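Local coordinates for leucine-rich repeat protein (Bacteroides thetaiotaomicron, PDB 4ECN), which is of unknown function but, as an extracellular protein built largely of leucine-rich repeats, probably binds other proteins, at residues V133-S138 / K174-T179; G148-S153 / S232-Q237; D318-N321 / V325-L328; F391-Q396 / D599-Y604; Y633-F638 / V649-N654. One frame throughout, in Å; residues are numbered along the deposited sequence.

Contact 1 of 5, residues V133-S138 / K174-T179; sequences VTFKLS and KGMKVT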
# COMPACT_ATOMS: atom_id res chain seq x y z
N VAL A 133 -17.18 -46.11 -2.45
CA VAL A 133 -17.33 -46.05 -0.99
C VAL A 133 -18.74 -45.64 -0.57
O VAL A 133 -19.38 -44.83 -1.23
CB VAL A 133 -16.28 -45.04 -0.40
CG1 VAL A 133 -16.68 -44.51 0.98
CG2 VAL A 133 -14.90 -45.67 -0.32
N THR A 134 -19.17 -46.17 0.58
CA THR A 134 -20.41 -45.82 1.28
C THR A 134 -20.03 -45.46 2.70
O THR A 134 -19.10 -46.05 3.26
CB THR A 134 -21.47 -46.92 1.23
OG1 THR A 134 -20.92 -48.12 1.76
CG2 THR A 134 -22.03 -47.13 -0.17
N PHE A 135 -20.74 -44.50 3.29
CA PHE A 135 -20.45 -44.05 4.64
C PHE A 135 -21.49 -44.55 5.63
O PHE A 135 -22.63 -44.87 5.26
CB PHE A 135 -20.38 -42.51 4.67
CG PHE A 135 -19.26 -42.01 3.78
CD1 PHE A 135 -17.96 -41.91 4.26
CD2 PHE A 135 -19.50 -41.74 2.44
CE1 PHE A 135 -16.93 -41.51 3.42
CE2 PHE A 135 -18.45 -41.33 1.60
CZ PHE A 135 -17.19 -41.21 2.11
N LYS A 136 -21.06 -44.64 6.89
CA LYS A 136 -21.86 -45.04 8.03
C LYS A 136 -21.61 -44.03 9.13
O LYS A 136 -20.49 -43.95 9.68
CB LYS A 136 -21.51 -46.47 8.45
CG LYS A 136 -22.22 -47.01 9.68
CD LYS A 136 -21.44 -48.22 10.20
CE LYS A 136 -22.01 -48.90 11.42
NZ LYS A 136 -23.25 -49.65 11.09
N LEU A 137 -22.63 -43.19 9.36
CA LEU A 137 -22.65 -42.14 10.37
C LEU A 137 -22.86 -42.78 11.74
O LEU A 137 -23.76 -43.59 11.90
CB LEU A 137 -23.73 -41.10 10.06
CG LEU A 137 -23.47 -40.07 8.96
CD1 LEU A 137 -23.47 -40.70 7.56
CD2 LEU A 137 -24.55 -39.00 8.99
N SER A 138 -22.00 -42.45 12.72
CA SER A 138 -22.03 -43.05 14.05
C SER A 138 -21.84 -42.02 15.15
O SER A 138 -21.11 -41.05 14.93
CB SER A 138 -20.92 -44.09 14.14
OG SER A 138 -20.75 -44.84 12.95
N LYS A 174 -20.22 -33.67 -1.38
CA LYS A 174 -21.28 -32.76 -0.96
C LYS A 174 -22.69 -33.31 -1.17
O LYS A 174 -22.95 -34.07 -2.10
CB LYS A 174 -21.14 -31.43 -1.70
CG LYS A 174 -19.97 -30.58 -1.18
CD LYS A 174 -19.85 -29.20 -1.84
CE LYS A 174 -18.69 -28.35 -1.34
NZ LYS A 174 -18.85 -27.93 0.09
N GLY A 175 -23.57 -32.91 -0.24
CA GLY A 175 -24.99 -33.20 -0.18
C GLY A 175 -25.41 -34.64 -0.33
O GLY A 175 -26.37 -34.91 -1.06
N MSE A 176 -24.74 -35.58 0.35
CA MSE A 176 -25.10 -37.00 0.29
C MSE A 176 -26.34 -37.27 1.15
O MSE A 176 -26.40 -36.77 2.28
CB MSE A 176 -23.94 -37.89 0.74
CG MSE A 176 -22.71 -37.83 -0.19
SE MSE A 176 -21.24 -38.98 0.43
CE MSE A 176 -20.98 -38.19 2.18
N LYS A 177 -27.34 -38.04 0.60
CA LYS A 177 -28.57 -38.34 1.34
C LYS A 177 -28.33 -39.46 2.35
O LYS A 177 -27.91 -40.57 2.00
CB LYS A 177 -29.74 -38.70 0.41
CG LYS A 177 -31.08 -38.73 1.14
CD LYS A 177 -32.20 -39.35 0.31
CE LYS A 177 -33.43 -39.67 1.14
NZ LYS A 177 -33.19 -40.77 2.13
N VAL A 178 -28.62 -39.14 3.61
CA VAL A 178 -28.48 -40.01 4.77
C VAL A 178 -29.78 -40.82 4.92
O VAL A 178 -30.85 -40.24 5.12
CB VAL A 178 -28.15 -39.15 6.04
CG1 VAL A 178 -28.07 -40.01 7.29
CG2 VAL A 178 -26.86 -38.35 5.86
N THR A 179 -29.68 -42.15 4.78
CA THR A 179 -30.80 -43.09 4.90
C THR A 179 -30.76 -43.70 6.34
O THR A 179 -29.94 -44.58 6.63
CB THR A 179 -30.73 -44.12 3.76
OG1 THR A 179 -30.86 -43.43 2.52
CG2 THR A 179 -31.79 -45.18 3.86
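Phe135 meets Met176 in a Met-aromatic contact, and Leu137 meets Val178 through methyl groups alone. Met176 is a selenomethionine, so the heavy atom is selenium. Its SE lies 3.8 Å from Phe135 CE2 and 4.7 Å from the centre of the ring. The approach is oblique, 59° off the ring normal. The methyl CE follows, 3.9 Å from Phe135 CD2. Both atoms therefore touch the same CD2-CE2 side of the ring. The Met176 chain runs straight through chi2 and then bends at chi3 (-58°), which brings CE as well as SE to the phenyl group. Val133 CG1 covers part of one ring face near its rim.

Both strands, 130-139 and 170-179, pair antiparallel with strand 202-212 in the mixed sheet of the second DUF4458 region. This family belongs to the transthyretin clan, and the contact lies in the buried interior of the domain. Cys205 and Val209 of strand 202-212 and Val158 and Val160 of strand 157-164 also touch Met176. Ala255 and Val257 of strand 251-259 touch Phe135. With an alanine in place of Phe135, Met176 SE and CE would probably lose their aromatic partner, leaving a gap between the strands.

The aliphatic pair sits further along. Leu137 CD2 reaches both branches of Val178, at 3.9 Å from Val178 CG2 and 4.0 Å from Val178 CG1. Ile155 touches both residues, and Phe152 packs on Leu137.

Contact 2 of 5, residues G148-S153 / S232-Q237; sequences GEYLFS and SELETQ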
# COMPACT_ATOMS: atom_id res chain seq x y z
N GLY A 148 -27.02 -34.36 23.04
CA GLY A 148 -26.33 -33.27 22.37
C GLY A 148 -27.15 -32.07 21.93
O GLY A 148 -28.32 -31.95 22.31
N GLU A 149 -26.52 -31.19 21.10
CA GLU A 149 -27.11 -29.95 20.58
C GLU A 149 -28.32 -30.22 19.65
O GLU A 149 -29.22 -29.37 19.57
CB GLU A 149 -26.06 -29.11 19.84
CG GLU A 149 -25.13 -28.36 20.78
CD GLU A 149 -25.66 -27.13 21.50
OE1 GLU A 149 -26.39 -26.33 20.87
OE2 GLU A 149 -25.26 -26.92 22.67
N TYR A 150 -28.37 -31.40 19.00
CA TYR A 150 -29.48 -31.83 18.14
C TYR A 150 -29.61 -33.38 18.15
O TYR A 150 -28.71 -34.07 18.63
CB TYR A 150 -29.30 -31.29 16.70
CG TYR A 150 -28.14 -31.88 15.92
CD1 TYR A 150 -26.85 -31.38 16.07
CD2 TYR A 150 -28.36 -32.89 14.99
CE1 TYR A 150 -25.78 -31.91 15.35
CE2 TYR A 150 -27.30 -33.43 14.26
CZ TYR A 150 -26.02 -32.94 14.44
OH TYR A 150 -24.99 -33.48 13.71
N LEU A 151 -30.75 -33.91 17.62
CA LEU A 151 -31.02 -35.36 17.54
C LEU A 151 -30.33 -36.00 16.33
O LEU A 151 -30.46 -35.47 15.22
CB LEU A 151 -32.53 -35.61 17.44
CG LEU A 151 -33.39 -35.27 18.65
CD1 LEU A 151 -34.84 -35.15 18.26
CD2 LEU A 151 -33.20 -36.30 19.78
N PHE A 152 -29.63 -37.17 16.53
CA PHE A 152 -28.96 -37.92 15.45
C PHE A 152 -29.99 -38.26 14.37
O PHE A 152 -29.78 -37.96 13.19
CB PHE A 152 -28.26 -39.19 15.98
CG PHE A 152 -27.41 -39.91 14.95
CD1 PHE A 152 -27.99 -40.68 13.95
CD2 PHE A 152 -26.02 -39.85 15.02
CE1 PHE A 152 -27.20 -41.35 13.01
CE2 PHE A 152 -25.23 -40.52 14.08
CZ PHE A 152 -25.82 -41.27 13.08
N SER A 153 -31.12 -38.85 14.79
CA SER A 153 -32.27 -39.05 13.92
C SER A 153 -32.69 -37.66 13.43
O SER A 153 -32.48 -36.70 14.17
CB SER A 153 -33.38 -39.77 14.69
OG SER A 153 -33.62 -39.17 15.95
N SER A 232 -31.47 -27.04 6.36
CA SER A 232 -30.75 -26.25 7.37
C SER A 232 -29.54 -26.98 7.96
O SER A 232 -29.59 -28.19 8.20
CB SER A 232 -31.70 -25.87 8.50
OG SER A 232 -32.82 -25.17 8.01
N GLU A 233 -28.47 -26.22 8.25
CA GLU A 233 -27.21 -26.66 8.84
C GLU A 233 -27.42 -27.13 10.28
O GLU A 233 -28.07 -26.44 11.06
CB GLU A 233 -26.23 -25.48 8.81
CG GLU A 233 -24.77 -25.83 8.62
CD GLU A 233 -24.03 -24.81 7.78
OE1 GLU A 233 -24.28 -23.59 7.95
OE2 GLU A 233 -23.19 -25.23 6.95
N LEU A 234 -26.90 -28.32 10.64
CA LEU A 234 -27.05 -28.85 12.00
C LEU A 234 -25.78 -28.59 12.81
O LEU A 234 -25.88 -28.09 13.93
CB LEU A 234 -27.39 -30.34 11.96
CG LEU A 234 -28.79 -30.68 11.47
CD1 LEU A 234 -28.95 -32.16 11.24
CD2 LEU A 234 -29.83 -30.23 12.47
N GLU A 235 -24.60 -28.90 12.23
CA GLU A 235 -23.27 -28.69 12.82
C GLU A 235 -22.17 -28.89 11.78
O GLU A 235 -22.38 -29.52 10.75
CB GLU A 235 -23.01 -29.64 14.02
CG GLU A 235 -22.72 -31.08 13.64
CD GLU A 235 -22.30 -32.00 14.77
OE1 GLU A 235 -21.73 -31.50 15.77
OE2 GLU A 235 -22.51 -33.22 14.64
N THR A 236 -20.98 -28.39 12.09
CA THR A 236 -19.80 -28.54 11.26
C THR A 236 -18.69 -28.91 12.23
O THR A 236 -18.51 -28.23 13.24
CB THR A 236 -19.50 -27.29 10.40
OG1 THR A 236 -20.65 -26.96 9.61
CG2 THR A 236 -18.36 -27.51 9.44
N GLN A 237 -18.01 -30.03 11.97
CA GLN A 237 -16.95 -30.44 12.86
C GLN A 237 -15.72 -30.90 12.12
O GLN A 237 -15.83 -31.51 11.06
CB GLN A 237 -17.42 -31.60 13.77
CG GLN A 237 -18.61 -31.32 14.69
CD GLN A 237 -18.40 -30.31 15.78
OE1 GLN A 237 -17.29 -30.08 16.27
NE2 GLN A 237 -19.50 -29.74 16.24
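Tyr150 sits in the loop between strands 130-139 and 157-164 and packs on Leu234 and Glu235 of the hairpin formed by strands 214-227 and 230-238. The Tyr150 side chain runs at about a right angle to both. Leu234 CB lies over the middle of one ring face, 3.8 Å from the ring centre and 11° off the normal, a CH-pi contact. Leu234 CD1 extends this cover and is 3.7 Å from Tyr150 CE2.

Glu235 comes to the edge of the same ring, with CD near its plane. The ring and carboxylate planes stand 85° apart. Tyr150 OH donates to Glu235 OE2 at 2.7 Å, from above the carboxylate plane. Glu235 has CG between its backbone N and carbonyl carbon (chi1 75°) and extends straight beyond it, which carries the carboxylate out to the hydroxyl.

Leu234 and Glu235 both make backbone hydrogen bonds with Thr223 of the neighbouring strand. This is consistent with a beta bulge, which would explain why two consecutive side chains turn to one ring. The hairpin belongs to the second DUF4458 region, of the transthyretin clan.

The buried carboxylate is gripped from several sides. OE2 also bonds to Tyr221 OH and to the backbone N of Leu261, and OE1 to the backbone N of Lys262. Such a ring of partners would probably favour the charged form. Tyr150 OH has a second partner in Thr223 OG1. Gln237 NE2 donates to Glu235 OE1 at 2.9 Å in a bent bond, on the anti side but tilted well out of the carboxylate plane.

Contact 3 of 5, residues D318-N321 / V325-L328; sequences DLDN and VTGL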
# COMPACT_ATOMS: atom_id res chain seq x y z
N ASP A 318 -4.45 -13.46 9.99
CA ASP A 318 -3.75 -13.56 11.27
C ASP A 318 -4.74 -14.17 12.31
O ASP A 318 -5.93 -13.82 12.33
CB ASP A 318 -3.16 -12.19 11.70
CG ASP A 318 -2.29 -11.51 10.64
OD1 ASP A 318 -1.09 -11.87 10.54
OD2 ASP A 318 -2.81 -10.61 9.91
N LEU A 319 -4.26 -15.17 13.09
CA LEU A 319 -5.08 -15.91 14.05
C LEU A 319 -4.54 -15.80 15.47
O LEU A 319 -3.36 -15.46 15.67
CB LEU A 319 -5.15 -17.41 13.69
CG LEU A 319 -5.56 -17.82 12.27
CD1 LEU A 319 -5.31 -19.27 12.06
CD2 LEU A 319 -7.00 -17.46 11.97
N ASP A 320 -5.42 -16.11 16.44
CA ASP A 320 -5.04 -16.15 17.84
C ASP A 320 -4.73 -17.61 18.21
O ASP A 320 -5.00 -18.52 17.42
CB ASP A 320 -6.10 -15.51 18.77
CG ASP A 320 -7.47 -16.16 18.94
OD1 ASP A 320 -7.57 -17.39 18.76
OD2 ASP A 320 -8.41 -15.45 19.37
N ASN A 321 -4.17 -17.82 19.42
CA ASN A 321 -3.76 -19.11 19.98
C ASN A 321 -4.94 -20.15 19.98
O ASN A 321 -4.66 -21.35 19.91
CB ASN A 321 -3.21 -18.91 21.41
CG ASN A 321 -4.08 -18.03 22.30
OD1 ASN A 321 -4.26 -16.81 22.05
ND2 ASN A 321 -4.61 -18.61 23.37
N VAL A 325 -9.86 -15.70 14.00
CA VAL A 325 -9.35 -14.67 13.08
C VAL A 325 -9.18 -13.33 13.83
O VAL A 325 -10.14 -12.81 14.39
CB VAL A 325 -10.29 -14.54 11.86
CG1 VAL A 325 -9.93 -13.32 11.02
CG2 VAL A 325 -10.27 -15.81 11.02
N THR A 326 -7.96 -12.78 13.84
CA THR A 326 -7.65 -11.52 14.54
C THR A 326 -7.26 -10.42 13.56
O THR A 326 -7.29 -9.23 13.90
CB THR A 326 -6.55 -11.73 15.56
OG1 THR A 326 -5.40 -12.31 14.92
CG2 THR A 326 -7.00 -12.59 16.71
N GLY A 327 -6.89 -10.83 12.35
CA GLY A 327 -6.50 -9.95 11.27
C GLY A 327 -6.94 -10.48 9.93
O GLY A 327 -6.88 -11.68 9.67
N LEU A 328 -7.40 -9.59 9.08
CA LEU A 328 -7.79 -9.93 7.74
C LEU A 328 -7.38 -8.79 6.78
O LEU A 328 -7.81 -7.65 6.98
CB LEU A 328 -9.31 -10.21 7.67
CG LEU A 328 -9.95 -10.37 6.29
CD1 LEU A 328 -9.39 -11.55 5.55
CD2 LEU A 328 -11.42 -10.56 6.42
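Asp318 O takes two backbone N-H groups from the facing strand, those of Thr326 and Gly327. This is a classic beta bulge in the hairpin of strands 317-319 and 325-329. Thr326 N lies 2.7 Å from Asp318 O, with an N-H...O angle of 170°. Gly327 N is 3.1 Å from Asp318 O and reaches it from the same face of the carbonyl. Asp318 N donates in return to Gly327 O at 3.0 Å.

Thr326 places OG1 between its backbone N and carbonyl carbon (chi1 55°), near the same acceptor. The bond from Thr326 OG1 to Asp318 O, at 3.0 Å, is weak. The CG2 branch points to the turn and rests 3.7 Å from Asp320 CB. A valine in place of Thr326 is likely to leave Asp318 O without its weak hydroxyl donor. On the other face of the hairpin, Leu319 CD2 meets Val325 CG2 at 3.8 Å.

Further out, strand 317-319 runs antiparallel at one end of the otherwise parallel leucine-rich-repeat sheet. Helix 266-280 covers the face carrying Leu319 and Val325, with Tyr271 on Leu319, Leu274 on Val325 and Asp270 OD2 accepting from the backbone N of Val325. Gln314 and Val317 bind a sodium ion about 5 Å from the Asp318 side chain. Asp320 OD1 holds the turn by accepting from the backbone N of Asn322 and of Arg324.

Contact 4 of 5, residues F391-Q396 / D599-Y604; sequences FLDYDQ and DLKLDY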
# COMPACT_ATOMS: atom_id res chain seq x y z
N PHE A 391 4.92 9.84 0.51
CA PHE A 391 4.58 10.90 -0.43
C PHE A 391 4.92 12.32 -0.03
O PHE A 391 4.76 13.20 -0.89
CB PHE A 391 3.06 10.92 -0.66
CG PHE A 391 2.43 9.64 -1.13
CD1 PHE A 391 2.53 9.24 -2.46
CD2 PHE A 391 1.68 8.85 -0.26
CE1 PHE A 391 1.95 8.05 -2.89
CE2 PHE A 391 1.07 7.67 -0.71
CZ PHE A 391 1.18 7.30 -2.02
N LEU A 392 5.29 12.62 1.23
CA LEU A 392 5.38 14.04 1.56
C LEU A 392 6.77 14.49 1.96
O LEU A 392 7.24 15.50 1.42
CB LEU A 392 4.39 14.39 2.67
CG LEU A 392 2.94 13.84 2.49
CD1 LEU A 392 2.12 13.93 3.78
CD2 LEU A 392 2.25 14.39 1.25
N ASP A 393 7.42 13.81 2.90
CA ASP A 393 8.74 14.22 3.39
C ASP A 393 9.85 14.00 2.39
O ASP A 393 9.86 12.99 1.68
CB ASP A 393 9.11 13.41 4.66
CG ASP A 393 8.30 13.66 5.91
OD1 ASP A 393 7.91 14.84 6.14
OD2 ASP A 393 8.20 12.73 6.73
N TYR A 394 10.83 14.91 2.42
CA TYR A 394 12.06 14.83 1.65
C TYR A 394 13.11 15.69 2.33
O TYR A 394 12.77 16.69 2.96
CB TYR A 394 11.86 15.21 0.16
CG TYR A 394 11.76 16.69 -0.14
CD1 TYR A 394 10.58 17.39 0.08
CD2 TYR A 394 12.82 17.37 -0.74
CE1 TYR A 394 10.46 18.74 -0.24
CE2 TYR A 394 12.71 18.72 -1.08
CZ TYR A 394 11.54 19.41 -0.81
OH TYR A 394 11.43 20.76 -1.11
N ASP A 395 14.38 15.28 2.23
CA ASP A 395 15.55 15.99 2.76
C ASP A 395 15.67 17.36 2.02
O ASP A 395 15.82 17.40 0.79
CB ASP A 395 16.79 15.10 2.58
CG ASP A 395 18.06 15.51 3.30
OD1 ASP A 395 18.35 16.72 3.34
OD2 ASP A 395 18.81 14.59 3.76
N GLN A 396 15.51 18.48 2.78
CA GLN A 396 15.51 19.85 2.25
C GLN A 396 16.82 20.22 1.56
O GLN A 396 16.82 21.12 0.71
CB GLN A 396 15.22 20.89 3.33
CG GLN A 396 13.76 20.93 3.73
CD GLN A 396 12.84 21.03 2.55
OE1 GLN A 396 12.87 21.99 1.76
NE2 GLN A 396 11.99 20.04 2.41
N ASP A 599 3.50 18.00 12.54
CA ASP A 599 3.63 17.97 11.10
C ASP A 599 2.58 18.82 10.45
O ASP A 599 1.41 18.76 10.80
CB ASP A 599 3.53 16.52 10.57
CG ASP A 599 4.82 15.72 10.72
OD1 ASP A 599 5.77 15.97 9.92
OD2 ASP A 599 4.86 14.80 11.58
N LEU A 600 3.02 19.61 9.48
CA LEU A 600 2.13 20.47 8.70
C LEU A 600 2.67 20.52 7.30
O LEU A 600 3.83 20.87 7.10
CB LEU A 600 2.01 21.88 9.34
CG LEU A 600 1.20 22.92 8.60
CD1 LEU A 600 -0.27 22.53 8.52
CD2 LEU A 600 1.39 24.29 9.23
N LYS A 601 1.85 20.06 6.34
CA LYS A 601 2.17 20.00 4.92
C LYS A 601 1.08 20.72 4.14
O LYS A 601 -0.02 20.20 3.97
CB LYS A 601 2.34 18.54 4.45
CG LYS A 601 3.45 17.72 5.13
CD LYS A 601 4.88 18.16 4.76
CE LYS A 601 5.87 17.27 5.46
NZ LYS A 601 7.26 17.52 5.01
N LEU A 602 1.37 21.97 3.72
CA LEU A 602 0.40 22.78 2.98
C LEU A 602 0.86 23.00 1.53
O LEU A 602 0.26 23.80 0.82
CB LEU A 602 0.20 24.14 3.69
CG LEU A 602 -0.48 24.12 5.08
CD1 LEU A 602 -0.30 25.43 5.79
CD2 LEU A 602 -1.97 23.77 4.99
N ASP A 603 1.88 22.23 1.08
CA ASP A 603 2.47 22.34 -0.26
C ASP A 603 1.46 22.17 -1.39
O ASP A 603 0.45 21.48 -1.23
CB ASP A 603 3.57 21.32 -0.45
CG ASP A 603 4.52 21.23 0.72
OD1 ASP A 603 4.19 20.53 1.70
OD2 ASP A 603 5.61 21.84 0.65
N TYR A 604 1.74 22.79 -2.54
CA TYR A 604 0.94 22.74 -3.76
C TYR A 604 -0.51 23.14 -3.52
O TYR A 604 -1.40 22.30 -3.55
CB TYR A 604 1.00 21.35 -4.42
CG TYR A 604 2.36 21.01 -4.98
CD1 TYR A 604 3.32 20.37 -4.19
CD2 TYR A 604 2.70 21.32 -6.29
CE1 TYR A 604 4.58 20.05 -4.70
CE2 TYR A 604 3.96 21.01 -6.81
CZ TYR A 604 4.90 20.37 -6.01
OH TYR A 604 6.13 20.04 -6.52
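Lys601 leaves its strand with CG anti to the carbonyl carbon (chi1 -61°), bends at chi2 (-69°) and then runs straight to bring NZ to Asp393. Asp393 has its CG in the matching position (chi1 -67°), and its side chain meets the lysine at about a right angle. Lys601 NZ donates to Asp393 OD1 at 3.0 Å, a salt bridge. Asp393 OD1 accepts on its anti lone pair, away from OD2.

The other oxygen of the carboxylate has its own mate. Asp393 OD2 forms a salt bridge with Lys388 NZ, so one lysine serves each oxygen. Lys388 NZ also pairs with Asp599 OD1. This matters because Asp599 OD1 is 4.5 Å from Asp393 OD1, a pair of like charges. The two lysines probably offset that repulsion.

The aliphatic part of Lys601 packs more loosely. Leu392 CD1 is 4.2 Å from Lys601 CG. Leu392 also rests on Asp579 and Val581 of the preceding repeat strand and the loop after it.

Residues 599-604 follow the leucine-rich-repeat pattern. Leu600 packs on Leu578 and Phe614, while Asp599 and Lys601 point toward segment 391-396. That segment lies in the long run of chain between the neighbouring sheet strands 351-353 and 452-456, apparently an insertion. The salt bridge thus fastens it over the sheet face that carries Asp599 and Lys601, the variable positions of the repeat strand.

Contact 5 of 5, residues Y633-F638 / V649-N654; sequences YIPNIF and VDFSYN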
# COMPACT_ATOMS: atom_id res chain seq x y z
N TYR A 633 4.74 36.67 1.92
CA TYR A 633 5.60 36.87 3.10
C TYR A 633 5.87 35.59 3.89
O TYR A 633 5.03 34.67 3.89
CB TYR A 633 4.92 37.85 4.10
CG TYR A 633 4.41 39.15 3.51
CD1 TYR A 633 5.26 40.24 3.35
CD2 TYR A 633 3.07 39.30 3.16
CE1 TYR A 633 4.79 41.45 2.84
CE2 TYR A 633 2.60 40.49 2.62
CZ TYR A 633 3.46 41.57 2.47
OH TYR A 633 2.99 42.75 1.96
N ILE A 634 7.00 35.59 4.66
CA ILE A 634 7.32 34.53 5.61
C ILE A 634 6.38 34.77 6.80
O ILE A 634 6.39 35.89 7.35
CB ILE A 634 8.84 34.46 5.98
CG1 ILE A 634 9.72 34.17 4.75
CG2 ILE A 634 9.10 33.41 7.09
CD1 ILE A 634 11.06 34.85 4.80
N PRO A 635 5.49 33.81 7.15
CA PRO A 635 4.56 34.05 8.27
C PRO A 635 5.29 34.06 9.63
O PRO A 635 6.21 33.27 9.84
CB PRO A 635 3.57 32.88 8.16
CG PRO A 635 4.35 31.79 7.51
CD PRO A 635 5.31 32.45 6.58
N ASN A 636 4.88 34.96 10.55
CA ASN A 636 5.49 35.09 11.88
C ASN A 636 4.85 34.07 12.87
O ASN A 636 4.31 34.45 13.92
CB ASN A 636 5.36 36.52 12.39
CG ASN A 636 6.27 36.83 13.56
OD1 ASN A 636 7.28 36.16 13.80
ND2 ASN A 636 5.96 37.88 14.27
N ILE A 637 4.95 32.76 12.53
CA ILE A 637 4.35 31.68 13.32
C ILE A 637 5.42 30.80 14.00
O ILE A 637 5.07 29.74 14.54
CB ILE A 637 3.40 30.82 12.45
CG1 ILE A 637 4.10 30.27 11.19
CG2 ILE A 637 2.14 31.61 12.10
CD1 ILE A 637 3.35 29.12 10.51
N PHE A 638 6.70 31.24 14.03
CA PHE A 638 7.80 30.49 14.65
C PHE A 638 8.47 31.35 15.72
O PHE A 638 8.08 32.50 15.87
CB PHE A 638 8.82 30.02 13.60
CG PHE A 638 8.19 29.42 12.36
CD1 PHE A 638 7.64 28.15 12.38
CD2 PHE A 638 8.15 30.14 11.17
CE1 PHE A 638 7.05 27.61 11.24
CE2 PHE A 638 7.55 29.60 10.03
CZ PHE A 638 7.01 28.33 10.07
N VAL A 649 12.13 24.46 7.35
CA VAL A 649 10.92 25.07 6.84
C VAL A 649 11.11 25.17 5.35
O VAL A 649 12.19 25.60 4.92
CB VAL A 649 10.51 26.41 7.48
CG1 VAL A 649 9.97 26.20 8.88
CG2 VAL A 649 11.64 27.43 7.47
N ASP A 650 10.12 24.73 4.55
CA ASP A 650 10.21 24.81 3.09
C ASP A 650 9.21 25.84 2.54
O ASP A 650 7.98 25.64 2.57
CB ASP A 650 9.99 23.43 2.43
CG ASP A 650 10.06 23.40 0.90
OD1 ASP A 650 10.68 24.33 0.30
OD2 ASP A 650 9.55 22.41 0.31
N PHE A 651 9.76 26.94 2.02
CA PHE A 651 8.98 28.02 1.42
C PHE A 651 9.36 28.21 -0.04
O PHE A 651 9.14 29.29 -0.59
CB PHE A 651 9.20 29.32 2.20
CG PHE A 651 8.65 29.35 3.60
CD1 PHE A 651 7.28 29.50 3.82
CD2 PHE A 651 9.49 29.35 4.69
CE1 PHE A 651 6.77 29.58 5.11
CE2 PHE A 651 8.99 29.43 5.99
CZ PHE A 651 7.63 29.53 6.19
N SER A 652 9.91 27.18 -0.67
CA SER A 652 10.29 27.24 -2.08
C SER A 652 9.06 27.40 -2.97
O SER A 652 7.96 27.02 -2.57
CB SER A 652 11.09 26.00 -2.49
OG SER A 652 10.35 24.80 -2.34
N TYR A 653 9.24 28.01 -4.15
CA TYR A 653 8.20 28.22 -5.16
C TYR A 653 6.98 28.99 -4.59
O TYR A 653 5.86 28.49 -4.60
CB TYR A 653 7.75 26.90 -5.79
CG TYR A 653 8.82 26.24 -6.62
CD1 TYR A 653 9.71 25.33 -6.06
CD2 TYR A 653 8.94 26.50 -7.99
CE1 TYR A 653 10.69 24.70 -6.82
CE2 TYR A 653 9.92 25.88 -8.77
CZ TYR A 653 10.78 24.97 -8.18
OH TYR A 653 11.74 24.35 -8.94
N ASN A 654 7.23 30.22 -4.15
CA ASN A 654 6.22 31.17 -3.66
C ASN A 654 6.49 32.55 -4.31
O ASN A 654 7.17 32.60 -5.34
CB ASN A 654 6.23 31.23 -2.13
CG ASN A 654 5.46 30.10 -1.51
OD1 ASN A 654 4.24 30.09 -1.54
ND2 ASN A 654 6.15 29.18 -0.86
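Ile634 CA and Phe651 CA are 7.9 Å apart, too far for backbone pairing, and side chains fill the space between. Phe651 reaches into segment 633-638 with the far end of its ring. Pro635 CD touches Phe651 CE1 at 3.5 Å. Ile634 CG2 adds a looser contact, 4.1 Å from Phe651 CE2.

Phe638 comes from the opposite direction. Its CE2 is 3.8 Å from Phe651 CZ, so the two rings meet edge to edge and do not stack. Phe638 CG lies anti to the carbonyl carbon (chi1 -45°), which turns the ring back to strand 646-650. There Val649 CG1 approaches Phe638 CZ at 3.8 Å, an off-centre CH-pi contact. Ile637 CG1 covers part of one Phe638 face. Phe626 meets Phe651, and Phe617 meets Phe638, with planes close to parallel.

Beside this core, Asn654 ND2 donates to Phe651 O at 3.0 Å and also bonds to Phe626 O, while Asn683 ND2 bonds to Phe651 O. This is the asparagine ladder of leucine-rich repeats. The contact across the two segments is wholly apolar and buried, so it rests on burial and fit, while the polar groups bond along the chain and to adjoining repeats.

Contact 1 closes a loop from strand 130-139 to strand 170-179. Contact 2 opens within that loop and closes beyond it, at strand 230-238, so the two cross. They touch through Phe152 and Leu137, and both belong to one DUF4458 region. Contact 3 follows in series as a short hairpin at one end of the first repeat sheet. Contact 4 comes next and closes a loop of about 200 residues, tying an apparent insertion to strand 596-601 of that sheet. Contact 5 is local, at strand 646-650 in the second repeat sheet. Tyr394 OH, probably hydrogen-bonded to Asp650 OD2 at 2.9 Å, joins contacts 4 and 5.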